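Long-range contacts in clostripain-related protein (Bacteroides thetaiotaomicron, PDB 6N9J), which is a secreted C11 (clostripain-family) cysteine protease of clan CD, which probably cleaves peptide bonds and is caught here with an irreversible peptide inhibitor: residues Phe26-Leu31 against Met52-Asn57; Val88-Phe93 against Leu147-His152; Ser209-Tyr214 against Val238-Ile243; Pro281-Asn286 against Thr327-Tyr332. One frame throughout, in Å; residues are numbered along the deposited sequence.

Contact 1 (Phe26-Leu31 against Met52-Asn57); sequences FASEDL and MDKGSN
Lys54 NZ is held by Ser28 OG, its hydrogen-bond acceptor at 2.9 Å, and more weakly by a water that also takes the backbone N-H of Ser28. This contact closes a beta-alpha-beta unit: strand 9-18 leads into helix 24-37, which returns to strand 46-53, parallel to the first, and the lysine stands just past the end of that second strand. Its chain leaves with CG beside the backbone N (chi1 -70°) and turns about the CG-CD bond (chi3 49°), which carries the ammonium up to the serine while the CG and CD methylenes lie along Ala27. There Lys54 CG lies 3.8 Å from Ala27 CB, a methyl small enough to let strand and helix come close. The same methyl meets Met52 SD at 3.8 Å and also touches Ile17 and Trp110 of neighbouring strands, whereas Ser28 and Lys54 meet nearer the surface. Asp53, between the two contacting residues, turns from the helix; its OD1 accepts from Gly55 N in an Asx turn as the strand ends. Met52 is bent at both chi2 and chi3, and these bends bring its terminal methyl to Leu31, with Met52 CE 3.7 Å from Leu31 CD2 and 3.9 Å from Leu31 CB.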
loop_
_atom_site.group_PDB
_atom_site.type_symbol
_atom_site.label_atom_id
_atom_site.label_comp_id
_atom_site.label_asym_id
_atom_site.label_seq_id
_atom_site.Cartn_x
_atom_site.Cartn_y
_atom_site.Cartn_z
ATOM N N PHE A 26 1.891 13.636 -10.443
ATOM C CA PHE A 26 2.970 13.226 -9.540
ATOM C C PHE A 26 3.907 12.180 -10.160
ATOM O O PHE A 26 5.053 12.039 -9.734
ATOM C CB PHE A 26 2.406 12.664 -8.234
ATOM C CG PHE A 26 1.579 13.638 -7.451
ATOM C CD1 PHE A 26 2.173 14.731 -6.831
ATOM C CD2 PHE A 26 0.208 13.449 -7.309
ATOM C CE1 PHE A 26 1.410 15.638 -6.104
ATOM C CE2 PHE A 26 -0.553 14.342 -6.586
ATOM C CZ PHE A 26 0.049 15.441 -5.977
ATOM N N ALA A 27 3.413 11.455 -11.159
ATOM C CA ALA A 27 4.108 10.273 -11.686
ATOM C C ALA A 27 5.526 10.562 -12.198
ATOM O O ALA A 27 6.482 9.953 -11.730
ATOM C CB ALA A 27 3.279 9.636 -12.790
ATOM N N SER A 28 5.662 11.491 -13.148
ATOM C CA SER A 28 6.969 11.789 -13.760
ATOM C C SER A 28 8.019 12.216 -12.733
ATOM O O SER A 28 9.194 11.863 -12.851
ATOM C CB SER A 28 6.827 12.877 -14.826
ATOM O OG SER A 28 6.212 12.354 -15.989
ATOM N N GLU A 29 7.572 12.973 -11.730
ATOM C CA GLU A 29 8.422 13.423 -10.635
ATOM C C GLU A 29 8.994 12.238 -9.847
ATOM O O GLU A 29 10.192 12.207 -9.546
ATOM C CB GLU A 29 7.634 14.356 -9.702
ATOM N N ASP A 30 8.135 11.274 -9.511
ATOM C CA ASP A 30 8.582 10.052 -8.846
ATOM C C ASP A 30 9.555 9.284 -9.752
ATOM O O ASP A 30 10.537 8.693 -9.277
ATOM C CB ASP A 30 7.395 9.166 -8.457
ATOM C CG ASP A 30 6.668 9.652 -7.189
ATOM O OD1 ASP A 30 7.267 10.375 -6.356
ATOM O OD2 ASP A 30 5.485 9.296 -7.026
ATOM N N LEU A 31 9.286 9.294 -11.058
ATOM C CA LEU A 31 10.208 8.681 -12.018
ATOM C C LEU A 31 11.577 9.365 -11.971
ATOM O O LEU A 31 12.604 8.694 -11.918
ATOM C CB LEU A 31 9.646 8.722 -13.440
ATOM C CG LEU A 31 10.622 8.218 -14.516
ATOM C CD1 LEU A 31 11.109 6.791 -14.224
ATOM C CD2 LEU A 31 9.997 8.307 -15.903
ATOM N N MET A 52 4.497 2.554 -16.598
ATOM C CA MET A 52 4.044 3.927 -16.389
ATOM C C MET A 52 2.836 4.260 -17.258
ATOM O O MET A 52 2.942 4.297 -18.489
ATOM C CB MET A 52 5.194 4.893 -16.681
ATOM C CG MET A 52 4.775 6.322 -16.962
ATOM S SD MET A 52 4.662 7.315 -15.480
ATOM C CE MET A 52 6.337 7.874 -15.283
ATOM N N ASP A 53 1.681 4.478 -16.628
ATOM C CA ASP A 53 0.491 4.884 -17.380
ATOM C C ASP A 53 -0.041 6.205 -16.839
ATOM O O ASP A 53 -0.618 6.253 -15.757
ATOM C CB ASP A 53 -0.597 3.800 -17.330
ATOM C CG ASP A 53 -1.836 4.173 -18.139
ATOM O OD1 ASP A 53 -1.773 5.138 -18.934
ATOM O OD2 ASP A 53 -2.878 3.488 -18.012
ATOM N N LYS A 54 0.175 7.271 -17.604
ATOM C CA LYS A 54 -0.290 8.610 -17.254
ATOM C C LYS A 54 -1.455 9.050 -18.134
ATOM O O LYS A 54 -1.935 10.174 -18.013
ATOM C CB LYS A 54 0.842 9.630 -17.390
ATOM C CG LYS A 54 1.951 9.516 -16.362
ATOM C CD LYS A 54 3.092 10.478 -16.703
ATOM C CE LYS A 54 2.561 11.884 -16.980
ATOM N NZ LYS A 54 3.649 12.857 -17.276
ATOM N N GLY A 55 -1.889 8.182 -19.040
ATOM C CA GLY A 55 -3.022 8.503 -19.887
ATOM C C GLY A 55 -2.819 8.223 -21.358
ATOM O O GLY A 55 -3.686 7.638 -22.005
ATOM N N SER A 56 -1.679 8.646 -21.893
ATOM C CA SER A 56 -1.394 8.479 -23.315
ATOM C C SER A 56 -1.082 7.026 -23.656
ATOM O O SER A 56 -1.941 6.154 -23.543
ATOM C CB SER A 56 -0.227 9.375 -23.738
ATOM O OG SER A 56 -0.543 10.741 -23.549
ATOM N N ASN A 57 0.150 6.772 -24.083
ATOM C CA ASN A 57 0.551 5.430 -24.466
ATOM C C ASN A 57 1.529 4.864 -23.442
ATOM O O ASN A 57 2.709 5.207 -23.442
ATOM C CB ASN A 57 1.169 5.427 -25.873
ATOM C CG ASN A 57 0.184 5.878 -26.955
ATOM O OD1 ASN A 57 -1.003 5.546 -26.922
ATOM N ND2 ASN A 57 0.681 6.648 -27.916
HETATM O O HOH W 1 3.692 13.573 -14.120
#

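Contact 2 (Val88-Phe93 against Leu147-His152); sequences VMKNVF and LSVAPH
The loop 147-152, which links helix 140-146 to the sheet strand 155-159, lies against one flank of helix 86-99, and Phe93 of that helix makes most of the contacts. The CD2-CE2 side of its ring meets the loop: Phe93 CE2 is 4.0 Å from Leu147 CD2 and Phe93 CD2 is 4.0 Å from Ala150 CB, both methyls approaching obliquely, and Val149 CG2 sits at the ring edge, near its plane. Leu147 points its CB away from the helix, yet its branch end swings back to the ring. In the alpha/beta fold of this protease, both segments pack on strand 105-110 of the central sheet, where Phe93 and Leu147 share Phe109 as a neighbour. Farther out, Lys90 runs extended beyond CG and crosses Val149 at about a right angle, with Lys90 CG 3.9 Å from Val149 CG2 and Lys90 CE 3.8 Å from Val149 CG1. The methylenes thus spread over both branches of an exposed valine, and NZ continues to a salt bridge with Glu145 on helix 140-146. An alanine in place of Lys90 is likely to leave Glu145 without this cationic mate and the Val149 methyls less covered. Within the loop, Ala150 N bonds to Leu147 O at 3.1 Å, a turn that presents Val149 and Ala150 to the helix.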
loop_
_atom_site.group_PDB
_atom_site.type_symbol
_atom_site.label_atom_id
_atom_site.label_comp_id
_atom_site.label_asym_id
_atom_site.label_seq_id
_atom_site.Cartn_x
_atom_site.Cartn_y
_atom_site.Cartn_z
ATOM N N VAL A 88 -4.771 -6.913 -18.363
ATOM C CA VAL A 88 -3.745 -5.918 -18.657
ATOM C C VAL A 88 -2.568 -6.054 -17.689
ATOM O O VAL A 88 -1.410 -6.140 -18.121
ATOM C CB VAL A 88 -4.298 -4.484 -18.577
ATOM C CG1 VAL A 88 -3.163 -3.463 -18.491
ATOM C CG2 VAL A 88 -5.198 -4.200 -19.768
ATOM N N MET A 89 -2.883 -6.072 -16.390
ATOM C CA MET A 89 -1.894 -6.181 -15.319
ATOM C C MET A 89 -1.147 -7.496 -15.386
ATOM O O MET A 89 0.049 -7.542 -15.144
ATOM C CB MET A 89 -2.561 -6.047 -13.936
ATOM C CG MET A 89 -1.601 -6.265 -12.763
ATOM S SD MET A 89 -2.293 -6.028 -11.094
ATOM C CE MET A 89 -2.586 -4.269 -11.120
ATOM N N LYS A 90 -1.875 -8.563 -15.690
ATOM C CA LYS A 90 -1.280 -9.872 -15.899
ATOM C C LYS A 90 -0.255 -9.836 -17.031
ATOM O O LYS A 90 0.854 -10.357 -16.889
ATOM C CB LYS A 90 -2.364 -10.909 -16.199
ATOM C CG LYS A 90 -3.117 -11.405 -14.967
ATOM C CD LYS A 90 -4.161 -12.430 -15.362
ATOM C CE LYS A 90 -4.628 -13.227 -14.167
ATOM N NZ LYS A 90 -5.470 -14.371 -14.622
ATOM N N ASN A 91 -0.615 -9.208 -18.145
ATOM C CA ASN A 91 0.303 -9.108 -19.280
ATOM C C ASN A 91 1.562 -8.322 -18.908
ATOM O O ASN A 91 2.686 -8.720 -19.255
ATOM C CB ASN A 91 -0.394 -8.465 -20.483
ATOM C CG ASN A 91 0.523 -8.338 -21.703
ATOM O OD1 ASN A 91 1.050 -7.259 -21.987
ATOM N ND2 ASN A 91 0.710 -9.438 -22.431
ATOM N N VAL A 92 1.378 -7.215 -18.190
ATOM C CA VAL A 92 2.517 -6.436 -17.720
ATOM C C VAL A 92 3.426 -7.294 -16.851
ATOM O O VAL A 92 4.639 -7.306 -17.049
ATOM C CB VAL A 92 2.077 -5.199 -16.919
ATOM C CG1 VAL A 92 3.290 -4.503 -16.307
ATOM C CG2 VAL A 92 1.287 -4.251 -17.800
ATOM N N PHE A 93 2.831 -8.000 -15.887
ATOM C CA PHE A 93 3.568 -8.888 -14.983
ATOM C C PHE A 93 4.353 -9.955 -15.728
ATOM O O PHE A 93 5.532 -10.150 -15.487
ATOM C CB PHE A 93 2.619 -9.604 -14.016
ATOM C CG PHE A 93 2.088 -8.738 -12.901
ATOM C CD1 PHE A 93 2.649 -7.507 -12.623
ATOM C CD2 PHE A 93 1.032 -9.182 -12.113
ATOM C CE1 PHE A 93 2.158 -6.721 -11.593
ATOM C CE2 PHE A 93 0.530 -8.394 -11.083
ATOM C CZ PHE A 93 1.105 -7.164 -10.822
ATOM N N LEU A 147 -2.025 -11.089 -9.396
ATOM C CA LEU A 147 -0.827 -11.502 -8.683
ATOM C C LEU A 147 -0.531 -13.008 -8.806
ATOM O O LEU A 147 0.582 -13.448 -8.519
ATOM C CB LEU A 147 -0.945 -11.113 -7.209
ATOM C CG LEU A 147 -0.734 -9.637 -6.888
ATOM C CD1 LEU A 147 -1.100 -9.392 -5.431
ATOM C CD2 LEU A 147 0.695 -9.235 -7.130
ATOM N N SER A 148 -1.518 -13.787 -9.249
ATOM C CA SER A 148 -1.375 -15.240 -9.302
ATOM C C SER A 148 -0.428 -15.697 -10.415
ATOM O O SER A 148 0.108 -16.796 -10.347
ATOM C CB SER A 148 -2.740 -15.917 -9.484
ATOM O OG SER A 148 -3.146 -15.918 -10.846
ATOM N N VAL A 149 -0.245 -14.868 -11.440
ATOM C CA VAL A 149 0.657 -15.184 -12.544
ATOM C C VAL A 149 2.038 -14.596 -12.287
ATOM O O VAL A 149 2.964 -14.802 -13.062
ATOM C CB VAL A 149 0.149 -14.643 -13.903
ATOM C CG1 VAL A 149 -1.290 -15.079 -14.164
ATOM C CG2 VAL A 149 0.277 -13.130 -13.954
ATOM N N ALA A 150 2.150 -13.844 -11.198
ATOM C CA ALA A 150 3.398 -13.200 -10.822
ATOM C C ALA A 150 4.219 -14.127 -9.929
ATOM O O ALA A 150 3.684 -15.077 -9.359
ATOM C CB ALA A 150 3.112 -11.877 -10.105
ATOM N N PRO A 151 5.520 -13.849 -9.793
ATOM C CA PRO A 151 6.298 -14.581 -8.789
ATOM C C PRO A 151 5.876 -14.214 -7.367
ATOM O O PRO A 151 5.171 -13.215 -7.158
ATOM C CB PRO A 151 7.731 -14.127 -9.065
ATOM C CG PRO A 151 7.565 -12.770 -9.704
ATOM C CD PRO A 151 6.356 -12.911 -10.560
ATOM N N HIS A 152 6.300 -15.014 -6.395
ATOM C CA HIS A 152 6.048 -14.688 -5.004
ATOM C C HIS A 152 6.985 -13.554 -4.608
ATOM O O HIS A 152 8.179 -13.608 -4.896
ATOM C CB HIS A 152 6.256 -15.911 -4.107
ATOM C CG HIS A 152 6.046 -15.629 -2.651
ATOM N ND1 HIS A 152 4.795 -15.443 -2.104
ATOM C CD2 HIS A 152 6.929 -15.475 -1.637
ATOM C CE1 HIS A 152 4.914 -15.192 -0.811
ATOM N NE2 HIS A 152 6.200 -15.205 -0.504
#

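Contact 3 (Ser209-Tyr214 against Val238-Ile243); sequences SIAENY and VSISVI
Helix segment 209-214 and strand segment 239-243 run antiparallel, their axes 175° apart in direction and 8.6 Å apart at closest approach. Ala211 and Ile240 are the nearest pair of backbones, with CA atoms 6.6 Å from each other, and the small alanine suits this spacing. Its CB reaches two strand residues: Val242 CG2 at 3.8 Å and Ile240 CG2 at 4.1 Å. Val238, Ile240 and Val242 all send their CB toward the helix, whereas Ser241 points its own away and bonds through OG to Gly343 and Gln164. One turn on from Ala211, Tyr214 has its CG anti to the backbone N (chi1 -166°), which lays the ring toward the start of the strand. Ile240 CD1 then sits over one face of that ring, above its centre, 4.3 Å from Tyr214 CD2, while Val238 CG2 comes in obliquely to 4.1 Å from Tyr214 CE2. Helix 206-221 thereby packs on one face of the mixed central sheet of the protease, at strand 239-244, which is antiparallel to both its neighbours, 178-181 and 315-327. The two branches of Ile240 divide the work, CG2 meeting the alanine and CD1 the tyrosine. No hydrogen bond crosses between the segments. Tyr214 OH bonds to Asp159 OD1, at the end of strand 155-159, which ties a largely apolar ring to a polar anchor. Within the helix, Asn213 ND2 gives a nearly straight bond to Ser209 O, and that carbonyl also accepts from Asn213 N on the opposite face of its plane.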
loop_
_atom_site.group_PDB
_atom_site.type_symbol
_atom_site.label_atom_id
_atom_site.label_comp_id
_atom_site.label_asym_id
_atom_site.label_seq_id
_atom_site.Cartn_x
_atom_site.Cartn_y
_atom_site.Cartn_z
ATOM N N SER A 209 13.642 -1.457 5.601
ATOM C CA SER A 209 14.435 -0.420 4.938
ATOM C C SER A 209 13.562 0.555 4.160
ATOM O O SER A 209 13.788 1.768 4.194
ATOM C CB SER A 209 15.465 -1.030 3.980
ATOM O OG SER A 209 16.334 -1.912 4.661
ATOM N N ILE A 210 12.588 0.014 3.432
ATOM C CA ILE A 210 11.690 0.837 2.629
ATOM C C ILE A 210 10.900 1.760 3.551
ATOM O O ILE A 210 10.798 2.970 3.298
ATOM C CB ILE A 210 10.740 -0.038 1.766
ATOM C CG1 ILE A 210 11.532 -0.747 0.662
ATOM C CG2 ILE A 210 9.588 0.816 1.160
ATOM C CD1 ILE A 210 10.817 -1.956 0.025
ATOM N N ALA A 211 10.387 1.192 4.646
ATOM C CA ALA A 211 9.563 1.924 5.609
ATOM C C ALA A 211 10.326 3.064 6.270
ATOM O O ALA A 211 9.847 4.193 6.326
ATOM C CB ALA A 211 9.042 0.982 6.662
ATOM N N GLU A 212 11.518 2.752 6.772
ATOM C CA GLU A 212 12.345 3.737 7.453
ATOM C C GLU A 212 12.680 4.894 6.537
ATOM O O GLU A 212 12.645 6.044 6.957
ATOM C CB GLU A 212 13.639 3.090 7.977
ATOM C CG GLU A 212 13.466 2.241 9.250
ATOM C CD GLU A 212 13.471 3.061 10.542
ATOM O OE1 GLU A 212 13.774 4.271 10.503
ATOM O OE2 GLU A 212 13.183 2.478 11.617
ATOM N N ASN A 213 13.013 4.589 5.283
ATOM C CA ASN A 213 13.418 5.625 4.343
ATOM C C ASN A 213 12.209 6.429 3.876
ATOM O O ASN A 213 12.279 7.649 3.738
ATOM C CB ASN A 213 14.171 5.018 3.146
ATOM C CG ASN A 213 15.621 4.695 3.474
ATOM O OD1 ASN A 213 16.500 5.540 3.348
ATOM N ND2 ASN A 213 15.871 3.471 3.910
ATOM N N TYR A 214 11.098 5.746 3.643
ATOM C CA TYR A 214 9.868 6.446 3.315
ATOM C C TYR A 214 9.534 7.426 4.456
ATOM O O TYR A 214 9.466 8.633 4.237
ATOM C CB TYR A 214 8.727 5.456 3.100
ATOM C CG TYR A 214 7.505 6.040 2.438
ATOM C CD1 TYR A 214 6.964 5.426 1.316
ATOM C CD2 TYR A 214 6.914 7.223 2.901
ATOM C CE1 TYR A 214 5.851 5.936 0.690
ATOM C CE2 TYR A 214 5.797 7.763 2.270
ATOM C CZ TYR A 214 5.276 7.099 1.166
ATOM O OH TYR A 214 4.186 7.570 0.492
ATOM N N VAL A 238 3.268 11.684 7.889
ATOM C CA VAL A 238 2.903 10.391 7.308
ATOM C C VAL A 238 2.868 9.327 8.397
ATOM O O VAL A 238 3.472 9.490 9.448
ATOM C CB VAL A 238 3.896 9.940 6.195
ATOM C CG1 VAL A 238 5.180 9.376 6.795
ATOM C CG2 VAL A 238 3.256 8.898 5.292
ATOM N N SER A 239 2.154 8.240 8.136
ATOM C CA SER A 239 2.168 7.080 9.009
ATOM C C SER A 239 2.355 5.809 8.192
ATOM O O SER A 239 1.693 5.614 7.167
ATOM C CB SER A 239 0.871 7.002 9.805
ATOM O OG SER A 239 -0.209 6.812 8.923
ATOM N N ILE A 240 3.254 4.941 8.642
ATOM C CA ILE A 240 3.617 3.746 7.878
ATOM C C ILE A 240 3.782 2.569 8.828
ATOM O O ILE A 240 4.215 2.753 9.952
ATOM C CB ILE A 240 4.945 3.960 7.073
ATOM C CG1 ILE A 240 4.807 5.106 6.076
ATOM C CG2 ILE A 240 5.381 2.687 6.339
ATOM C CD1 ILE A 240 3.956 4.763 4.860
ATOM N N SER A 241 3.420 1.371 8.379
ATOM C CA SER A 241 3.768 0.145 9.092
ATOM C C SER A 241 4.166 -0.987 8.134
ATOM O O SER A 241 4.039 -0.871 6.911
ATOM C CB SER A 241 2.602 -0.312 9.987
ATOM O OG SER A 241 1.480 -0.715 9.215
ATOM N N VAL A 242 4.663 -2.080 8.710
ATOM C CA VAL A 242 5.071 -3.262 7.960
ATOM C C VAL A 242 4.427 -4.494 8.585
ATOM O O VAL A 242 4.632 -4.775 9.771
ATOM C CB VAL A 242 6.619 -3.456 7.953
ATOM C CG1 VAL A 242 6.991 -4.798 7.348
ATOM C CG2 VAL A 242 7.311 -2.336 7.209
ATOM N N ILE A 243 3.645 -5.218 7.792
ATOM C CA ILE A 243 3.021 -6.449 8.244
ATOM C C ILE A 243 3.739 -7.670 7.665
ATOM O O ILE A 243 3.970 -7.730 6.458
ATOM C CB ILE A 243 1.556 -6.486 7.845
ATOM C CG1 ILE A 243 0.787 -5.402 8.606
ATOM C CG2 ILE A 243 0.961 -7.873 8.083
ATOM C CD1 ILE A 243 -0.633 -5.255 8.149
#

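Contact 4 (Pro281-Asn286 against Thr327-Tyr332); sequences PLRENN and TYSSGY
A chain extended from CG to NE carries the Arg283 guanidinium alongside Thr327, while Thr327 OG1, set between its own backbone N and carbonyl carbon (chi1 65°), faces it. The guanidinium grips the threonine side-on with two nitrogens: Arg283 NH1 gives a 2.9 Å bond to Thr327 OG1, and Arg283 NE a longer one, 3.3 Å, to Thr327 O, approached from above the carbonyl plane. OG1 is also hydrogen-bonded to Glu185, so the hydroxyl links the arginine to a carboxylate. Ser329 CA lies over the centre of one guanidinium face. Next to this grip, Leu282 packs over one face of the Tyr328 ring: its CB makes a CH-pi contact, 3.9 Å from the ring centroid and 23° off the normal, and Leu282 CD1 comes 3.8 Å from Tyr328 CE1. An alanine in place of Tyr328 would probably strip Leu282 of its aromatic platform and open a gap beside it. Tyr328 begins a type I beta turn ending at Gly331; with Ser330 OG accepting from Tyr332 N as an ST turn, this forms the tight reversal between antiparallel strands 315-327 and 333-337. The loop before strand 288-289 docks on this hairpin end. Two waters stitch the backbones, one between Leu282 N and Thr327 O, the other from Leu282 O to Ser329 N. Thr327 also packs on a polar side chain of the bound peptide. With a cation at its carbonyl and hydroxyl and Glu185 also bonded to OG1, Thr327 is likely to be polarised and held in one rotamer beside the inhibitor.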
loop_
_atom_site.group_PDB
_atom_site.type_symbol
_atom_site.label_atom_id
_atom_site.label_comp_id
_atom_site.label_asym_id
_atom_site.label_seq_id
_atom_site.Cartn_x
_atom_site.Cartn_y
_atom_site.Cartn_z
ATOM N N PRO A 281 -11.497 10.091 9.549
ATOM C CA PRO A 281 -12.482 10.712 10.439
ATOM C C PRO A 281 -13.279 11.838 9.783
ATOM O O PRO A 281 -14.302 12.260 10.312
ATOM C CB PRO A 281 -11.618 11.259 11.577
ATOM C CG PRO A 281 -10.308 11.560 10.931
ATOM C CD PRO A 281 -10.127 10.567 9.826
ATOM N N LEU A 282 -12.814 12.322 8.638
ATOM C CA LEU A 282 -13.465 13.456 8.002
ATOM C C LEU A 282 -14.349 12.974 6.864
ATOM O O LEU A 282 -15.025 13.772 6.214
ATOM C CB LEU A 282 -12.424 14.454 7.495
ATOM C CG LEU A 282 -11.291 14.804 8.468
ATOM C CD1 LEU A 282 -10.342 15.794 7.824
ATOM C CD2 LEU A 282 -11.845 15.347 9.784
ATOM N N ARG A 283 -14.338 11.663 6.630
ATOM C CA ARG A 283 -15.151 11.055 5.581
ATOM C C ARG A 283 -16.106 9.986 6.142
ATOM O O ARG A 283 -16.839 10.249 7.088
ATOM C CB ARG A 283 -14.249 10.465 4.492
ATOM C CG ARG A 283 -13.467 11.523 3.712
ATOM C CD ARG A 283 -12.453 10.899 2.754
ATOM N NE ARG A 283 -11.794 11.912 1.928
ATOM C CZ ARG A 283 -11.951 12.032 0.612
ATOM N NH1 ARG A 283 -11.320 12.996 -0.046
ATOM N NH2 ARG A 283 -12.736 11.188 -0.049
ATOM N N GLU A 284 -16.089 8.783 5.573
ATOM C CA GLU A 284 -17.108 7.785 5.898
ATOM C C GLU A 284 -16.858 7.010 7.204
ATOM O O GLU A 284 -17.720 6.247 7.630
ATOM C CB GLU A 284 -17.247 6.799 4.735
ATOM N N ASN A 285 -15.696 7.209 7.832
ATOM C CA ASN A 285 -15.345 6.500 9.072
ATOM C C ASN A 285 -15.363 4.988 8.846
ATOM O O ASN A 285 -15.860 4.217 9.667
ATOM C CB ASN A 285 -16.284 6.897 10.222
ATOM C CG ASN A 285 -15.954 8.267 10.800
ATOM O OD1 ASN A 285 -15.921 9.272 10.086
ATOM N ND2 ASN A 285 -15.697 8.308 12.098
ATOM N N ASN A 286 -14.820 4.584 7.704
ATOM C CA ASN A 286 -14.707 3.182 7.331
ATOM C C ASN A 286 -13.534 2.484 8.009
ATOM O O ASN A 286 -13.525 1.253 8.107
ATOM C CB ASN A 286 -14.550 3.053 5.813
ATOM C CG ASN A 286 -15.852 3.282 5.068
ATOM O OD1 ASN A 286 -16.918 3.020 5.593
ATOM N ND2 ASN A 286 -15.761 3.754 3.828
ATOM N N THR A 327 -8.356 14.457 4.509
ATOM C CA THR A 327 -9.225 15.278 3.691
ATOM C C THR A 327 -10.689 14.988 3.954
ATOM O O THR A 327 -11.062 13.906 4.394
ATOM C CB THR A 327 -8.931 15.091 2.171
ATOM O OG1 THR A 327 -9.237 13.750 1.763
ATOM C CG2 THR A 327 -7.473 15.400 1.862
ATOM N N TYR A 328 -11.516 15.987 3.699
ATOM C CA TYR A 328 -12.950 15.784 3.661
ATOM C C TYR A 328 -13.317 15.339 2.263
ATOM O O TYR A 328 -12.479 15.381 1.357
ATOM C CB TYR A 328 -13.693 17.055 4.013
ATOM C CG TYR A 328 -13.425 17.621 5.380
ATOM C CD1 TYR A 328 -12.350 18.468 5.604
ATOM C CD2 TYR A 328 -14.299 17.365 6.436
ATOM C CE1 TYR A 328 -12.128 19.016 6.856
ATOM C CE2 TYR A 328 -14.088 17.900 7.678
ATOM C CZ TYR A 328 -13.002 18.724 7.888
ATOM O OH TYR A 328 -12.802 19.260 9.134
ATOM N N SER A 329 -14.570 14.934 2.080
ATOM C CA SER A 329 -15.056 14.532 0.767
ATOM C C SER A 329 -14.998 15.700 -0.210
ATOM O O SER A 329 -14.871 15.494 -1.409
ATOM C CB SER A 329 -16.483 13.997 0.868
ATOM O OG SER A 329 -16.546 12.943 1.813
ATOM N N SER A 330 -15.088 16.923 0.316
ATOM C CA SER A 330 -14.969 18.133 -0.495
ATOM C C SER A 330 -13.625 18.259 -1.222
ATOM O O SER A 330 -13.521 18.962 -2.231
ATOM C CB SER A 330 -15.154 19.368 0.374
ATOM O OG SER A 330 -14.024 19.529 1.212
ATOM N N GLY A 331 -12.597 17.601 -0.695
ATOM C CA GLY A 331 -11.250 17.732 -1.230
ATOM C C GLY A 331 -10.377 18.615 -0.357
ATOM O O GLY A 331 -9.151 18.526 -0.382
ATOM N N TYR A 332 -11.013 19.490 0.415
ATOM C CA TYR A 332 -10.290 20.266 1.406
ATOM C C TYR A 332 -9.815 19.347 2.531
ATOM O O TYR A 332 -10.234 18.197 2.618
ATOM C CB TYR A 332 -11.168 21.383 1.973
ATOM C CG TYR A 332 -11.530 22.447 0.976
ATOM C CD1 TYR A 332 -10.602 23.403 0.597
ATOM C CD2 TYR A 332 -12.812 22.522 0.434
ATOM C CE1 TYR A 332 -10.934 24.400 -0.299
ATOM C CE2 TYR A 332 -13.151 23.515 -0.466
ATOM C CZ TYR A 332 -12.208 24.452 -0.826
ATOM O OH TYR A 332 -12.512 25.445 -1.729
HETATM O O HOH W 2 -10.847 11.575 6.413
HETATM O O HOH W 3 -16.434 14.760 4.280
HETATM O O HOH W 4 -15.627 10.530 0.769
#

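How the contacts relate
The four contacts follow one another along the chain without nesting, all within the clostripain-like protease fold, and none touches another. Contacts 1 and 3 both reach the large mixed sheet, through strands 46-53 and 239-244, their centres 23 Å apart. Contact 4 sits at the turn joining strands 315-327 and 333-337 of that sheet, the former paired with strand 239-244 of contact 3; these two centres are 24 Å apart. Contact 2 packs helix 86-99 beside the sheet, its centre 20 Å from that of contact 1 and 33 Å from that of contact 4. Contacts 1 and 4, centres 26 Å apart, each touch the bound peptide, consistent with a substrate site built from distant parts of the chain.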